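Local coordinates for glyoxalase family protein (Bacillus cereus, PDB 1ZSW) that is of unknown function but binds a zinc ion and belongs to the glyoxalase/dioxygenase (vicinal oxygen chelate) superfamily, at residues I28-K39 with G240-V251. Sequence-based numbering, arbitrary orientation.
With ZN (zinc ion), chain B.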
loop_
_atom_site.group_PDB
_atom_site.type_symbol
_atom_site.label_atom_id
_atom_site.label_comp_id
_atom_site.label_asym_id
_atom_site.label_seq_id
_atom_site.Cartn_x
_atom_site.Cartn_y
_atom_site.Cartn_z
ATOM N N ILE A 28 -5.122 -2.305 -14.750
ATOM C CA ILE A 28 -4.846 -2.407 -13.319
ATOM C C ILE A 28 -5.464 -1.174 -12.689
ATOM O O ILE A 28 -5.023 -0.057 -12.953
ATOM C CB ILE A 28 -3.309 -2.438 -13.028
ATOM C CG1 ILE A 28 -2.613 -3.696 -13.568
ATOM C CG2 ILE A 28 -3.015 -2.274 -11.530
ATOM C CD1 ILE A 28 -2.937 -4.998 -12.846
ATOM N N LYS A 29 -6.460 -1.360 -11.833
ATOM C CA LYS A 29 -7.214 -0.217 -11.309
ATOM C C LYS A 29 -6.458 0.687 -10.363
ATOM O O LYS A 29 -6.824 1.847 -10.219
ATOM C CB LYS A 29 -8.524 -0.658 -10.684
ATOM C CG LYS A 29 -9.520 -1.138 -11.766
ATOM C CD LYS A 29 -10.955 -1.032 -11.297
ATOM C CE LYS A 29 -11.536 0.306 -11.700
ATOM N NZ LYS A 29 -13.001 0.411 -11.415
ATOM N N GLY A 30 -5.439 0.159 -9.701
ATOM C CA GLY A 30 -4.755 0.951 -8.671
ATOM C C GLY A 30 -4.013 0.063 -7.681
ATOM O O GLY A 30 -3.976 -1.169 -7.812
ATOM N N HIS A 31 -3.421 0.716 -6.701
ATOM C CA HIS A 31 -2.818 -0.006 -5.576
ATOM C C HIS A 31 -3.886 -0.755 -4.791
ATOM O O HIS A 31 -5.023 -0.275 -4.614
ATOM C CB HIS A 31 -2.077 0.913 -4.597
ATOM C CG HIS A 31 -1.183 1.925 -5.258
ATOM N ND1 HIS A 31 -0.252 1.562 -6.206
ATOM C CD2 HIS A 31 -1.051 3.274 -5.081
ATOM C CE1 HIS A 31 0.416 2.645 -6.597
ATOM N NE2 HIS A 31 -0.056 3.694 -5.940
ATOM N N HIS A 32 -3.462 -1.891 -4.225
ATOM C CA HIS A 32 -4.335 -2.721 -3.363
ATOM C C HIS A 32 -4.057 -2.456 -1.888
ATOM O O HIS A 32 -4.956 -2.105 -1.126
ATOM C CB HIS A 32 -4.141 -4.204 -3.719
ATOM C CG HIS A 32 -5.122 -5.132 -3.070
ATOM N ND1 HIS A 32 -5.049 -5.487 -1.740
ATOM C CD2 HIS A 32 -6.180 -5.805 -3.593
ATOM C CE1 HIS A 32 -6.016 -6.354 -1.465
ATOM N NE2 HIS A 32 -6.736 -6.540 -2.567
ATOM N N HIS A 33 -2.796 -2.609 -1.492
ATOM C CA HIS A 33 -2.380 -2.291 -0.131
ATOM C C HIS A 33 -0.901 -2.151 -0.119
ATOM O O HIS A 33 -0.239 -2.423 -1.138
ATOM C CB HIS A 33 -2.800 -3.389 0.890
ATOM C CG HIS A 33 -2.170 -4.734 0.667
ATOM N ND1 HIS A 33 -2.744 -5.692 -0.151
ATOM C CD2 HIS A 33 -1.073 -5.321 1.220
ATOM C CE1 HIS A 33 -2.000 -6.789 -0.132
ATOM N NE2 HIS A 33 -0.986 -6.595 0.700
ATOM N N ILE A 34 -0.370 -1.718 1.023
ATOM C CA ILE A 34 1.082 -1.607 1.172
ATOM C C ILE A 34 1.400 -2.064 2.581
ATOM O O ILE A 34 0.612 -1.775 3.482
ATOM C CB ILE A 34 1.549 -0.138 0.864
ATOM C CG1 ILE A 34 3.077 0.003 0.784
ATOM C CG2 ILE A 34 0.857 0.896 1.783
ATOM C CD1 ILE A 34 3.489 1.240 -0.068
ATOM N N SER A 35 2.474 -2.824 2.723
ATOM C CA SER A 35 2.800 -3.492 4.001
ATOM C C SER A 35 4.177 -3.107 4.496
ATOM O O SER A 35 5.087 -3.047 3.693
ATOM C CB SER A 35 2.710 -5.020 3.861
ATOM O OG SER A 35 1.312 -5.312 3.606
ATOM N N MET A 36 4.283 -2.930 5.819
ATOM C CA MET A 36 5.443 -2.314 6.504
ATOM C C MET A 36 5.790 -3.108 7.744
ATOM O O MET A 36 5.056 -4.003 8.175
ATOM C CB MET A 36 5.035 -0.898 6.961
ATOM C CG MET A 36 5.056 0.195 5.891
ATOM S SD MET A 36 3.758 0.072 4.658
ATOM C CE MET A 36 2.331 0.557 5.622
ATOM N N VAL A 37 6.950 -2.796 8.316
ATOM C CA VAL A 37 7.397 -3.389 9.568
ATOM C C VAL A 37 7.402 -2.323 10.655
ATOM O O VAL A 37 7.926 -1.223 10.436
ATOM C CB VAL A 37 8.803 -3.939 9.374
ATOM C CG1 VAL A 37 9.424 -4.428 10.719
ATOM C CG2 VAL A 37 8.789 -5.100 8.359
ATOM N N THR A 38 6.802 -2.666 11.806
ATOM C CA THR A 38 6.814 -1.830 13.030
ATOM C C THR A 38 7.477 -2.602 14.160
ATOM O O THR A 38 7.415 -3.825 14.214
ATOM C CB THR A 38 5.397 -1.356 13.462
ATOM O OG1 THR A 38 5.504 -0.437 14.559
ATOM C CG2 THR A 38 4.509 -2.504 13.897
ATOM N N LYS A 39 8.123 -1.863 15.072
ATOM C CA LYS A 39 8.713 -2.496 16.246
ATOM C C LYS A 39 7.712 -2.606 17.397
ATOM O O LYS A 39 7.898 -3.433 18.319
ATOM C CB LYS A 39 9.908 -1.640 16.707
ATOM C CG LYS A 39 10.818 -2.374 17.663
ATOM C CD LYS A 39 12.013 -1.505 18.040
ATOM C CE LYS A 39 12.840 -2.171 19.145
ATOM N NZ LYS A 39 13.592 -3.395 18.725
ATOM N N GLY A 240 14.540 -2.142 8.400
ATOM C CA GLY A 240 14.161 -2.508 9.777
ATOM C C GLY A 240 12.806 -1.907 10.122
ATOM O O GLY A 240 11.901 -1.924 9.295
ATOM N N ARG A 241 12.661 -1.339 11.322
ATOM C CA ARG A 241 11.409 -0.698 11.677
ATOM C C ARG A 241 11.182 0.471 10.741
ATOM O O ARG A 241 12.149 1.167 10.331
ATOM C CB ARG A 241 11.424 -0.273 13.165
ATOM C CG ARG A 241 12.311 0.927 13.420
ATOM C CD ARG A 241 12.508 1.226 14.914
ATOM N NE ARG A 241 11.242 1.440 15.602
ATOM C CZ ARG A 241 11.108 1.927 16.836
ATOM N NH1 ARG A 241 9.893 2.060 17.372
ATOM N NH2 ARG A 241 12.178 2.295 17.526
ATOM N N GLY A 242 9.936 0.664 10.313
ATOM C CA GLY A 242 9.667 1.816 9.450
ATOM C C GLY A 242 9.955 1.506 7.983
ATOM O O GLY A 242 9.778 2.392 7.148
ATOM N N SER A 243 10.324 0.267 7.679
ATOM C CA SER A 243 10.560 -0.110 6.297
ATOM C C SER A 243 9.261 -0.555 5.651
ATOM O O SER A 243 8.326 -0.988 6.328
ATOM C CB SER A 243 11.596 -1.247 6.179
ATOM O OG SER A 243 11.165 -2.446 6.827
ATOM N N ILE A 244 9.223 -0.411 4.325
ATOM C CA ILE A 244 8.124 -0.892 3.508
ATOM C C ILE A 244 8.542 -2.215 2.867
ATOM O O ILE A 244 9.536 -2.281 2.135
ATOM C CB ILE A 244 7.712 0.154 2.440
ATOM C CG1 ILE A 244 7.280 1.473 3.089
ATOM C CG2 ILE A 244 6.574 -0.427 1.596
ATOM C CD1 ILE A 244 7.336 2.716 2.163
ATOM N N HIS A 245 7.758 -3.271 3.130
ATOM C CA HIS A 245 8.116 -4.609 2.755
ATOM C C HIS A 245 7.679 -4.935 1.306
ATOM O O HIS A 245 8.444 -5.487 0.547
ATOM C CB HIS A 245 7.527 -5.598 3.759
ATOM C CG HIS A 245 7.851 -7.017 3.449
ATOM N ND1 HIS A 245 6.976 -7.833 2.769
ATOM C CD2 HIS A 245 8.952 -7.762 3.701
ATOM C CE1 HIS A 245 7.519 -9.032 2.626
ATOM N NE2 HIS A 245 8.721 -9.013 3.175
ATOM N N HIS A 246 6.478 -4.509 0.940
ATOM C CA HIS A 246 5.975 -4.728 -0.443
ATOM C C HIS A 246 4.815 -3.807 -0.760
ATOM O O HIS A 246 4.132 -3.304 0.124
ATOM C CB HIS A 246 5.548 -6.221 -0.696
ATOM C CG HIS A 246 4.403 -6.691 0.143
ATOM N ND1 HIS A 246 4.581 -7.271 1.385
ATOM C CD2 HIS A 246 3.078 -6.761 -0.121
ATOM C CE1 HIS A 246 3.395 -7.601 1.880
ATOM N NE2 HIS A 246 2.464 -7.284 0.994
ATOM N N LEU A 247 4.582 -3.648 -2.058
ATOM C CA LEU A 247 3.433 -2.923 -2.580
ATOM C C LEU A 247 2.590 -3.925 -3.345
ATOM O O LEU A 247 3.150 -4.708 -4.150
ATOM C CB LEU A 247 3.877 -1.824 -3.564
ATOM C CG LEU A 247 2.753 -1.161 -4.371
ATOM C CD1 LEU A 247 1.813 -0.351 -3.514
ATOM C CD2 LEU A 247 3.365 -0.269 -5.475
ATOM N N ALA A 248 1.286 -3.932 -3.040
ATOM C CA ALA A 248 0.325 -4.788 -3.773
ATOM C C ALA A 248 -0.520 -3.959 -4.702
ATOM O O ALA A 248 -0.954 -2.867 -4.318
ATOM C CB ALA A 248 -0.586 -5.554 -2.809
ATOM N N ILE A 249 -0.744 -4.496 -5.905
ATOM C CA ILE A 249 -1.609 -3.856 -6.913
ATOM C C ILE A 249 -2.841 -4.711 -7.145
ATOM O O ILE A 249 -2.794 -5.901 -6.926
ATOM C CB ILE A 249 -0.869 -3.575 -8.238
ATOM C CG1 ILE A 249 -0.441 -4.870 -8.934
ATOM C CG2 ILE A 249 0.388 -2.681 -7.942
ATOM C CD1 ILE A 249 0.416 -4.716 -10.262
ATOM N N ARG A 250 -3.913 -4.071 -7.618
ATOM C CA ARG A 250 -5.230 -4.695 -7.705
ATOM C C ARG A 250 -5.468 -5.417 -9.002
ATOM O O ARG A 250 -5.210 -4.864 -10.083
ATOM C CB ARG A 250 -6.348 -3.630 -7.605
ATOM C CG ARG A 250 -6.360 -2.925 -6.251
ATOM C CD ARG A 250 -7.254 -1.692 -6.316
ATOM N NE ARG A 250 -8.626 -2.047 -6.743
ATOM C CZ ARG A 250 -9.547 -1.173 -7.144
ATOM N NH1 ARG A 250 -9.291 0.140 -7.169
ATOM N NH2 ARG A 250 -10.725 -1.628 -7.527
ATOM N N VAL A 251 -6.046 -6.621 -8.886
ATOM C CA VAL A 251 -6.678 -7.248 -10.066
ATOM C C VAL A 251 -8.116 -7.642 -9.718
ATOM O O VAL A 251 -8.461 -7.746 -8.567
ATOM C CB VAL A 251 -5.848 -8.411 -10.618
ATOM C CG1 VAL A 251 -4.424 -7.917 -10.910
ATOM C CG2 VAL A 251 -5.881 -9.590 -9.644
HETATM ZN ZN ZN B . 0.522 -8.054 1.023
HETATM O O HOH W 1 -7.481 -4.018 -11.272
HETATM O O HOH W 2 -12.885 -0.116 -8.736
HETATM O O HOH W 3 -6.766 1.583 -5.692
#
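S35 O takes two backbone N-H groups, a short bond from H245 N at 2.7 Å and a weak one from H246 N at 3.4 Å, which marks a classic beta bulge. A248 O does the same for H32 and H33, with H32 N at 2.7 Å, so each of the two antiparallel strands carries one bulge, set apart along the ladder. The pair lies at the middle of an eight-stranded sheet, where the two glyoxalase-family halves of the chain join edge to edge, as in vicinal oxygen chelate proteins. On the face of H33, S35, H246 and A248, the NE2 atoms of H33 and H246 each bind zinc at 2.1 Å, and E294 from strand 292-300 completes the protein ligands. The two imidazoles stand at 87° to each other. Each has CG between its backbone N and carbonyl carbon (chi1 64° in both), which swings the ring inward to the metal. Their far nitrogens are held alike: H33 ND1 donates to H32 ND1 and H246 ND1 to H245 ND1, each nearly straight (N-H...N 174°), fixing ring rotation and pointing NE2 at zinc. A248 CB rests on one face of the H33 ring, a CH-pi contact, while S35 CB covers a face of H246. On the other side of the sheet I34, L247, I244 and M36 pack together, with I34 CG1 3.6 Å from I244 CG2. At one end R250, salt-bridged to D298, lays its guanidinium under K29 CB; at the other, R241, paired with E147, has K39 CD centred over its guanidinium, 3.7 Å from R241 CZ.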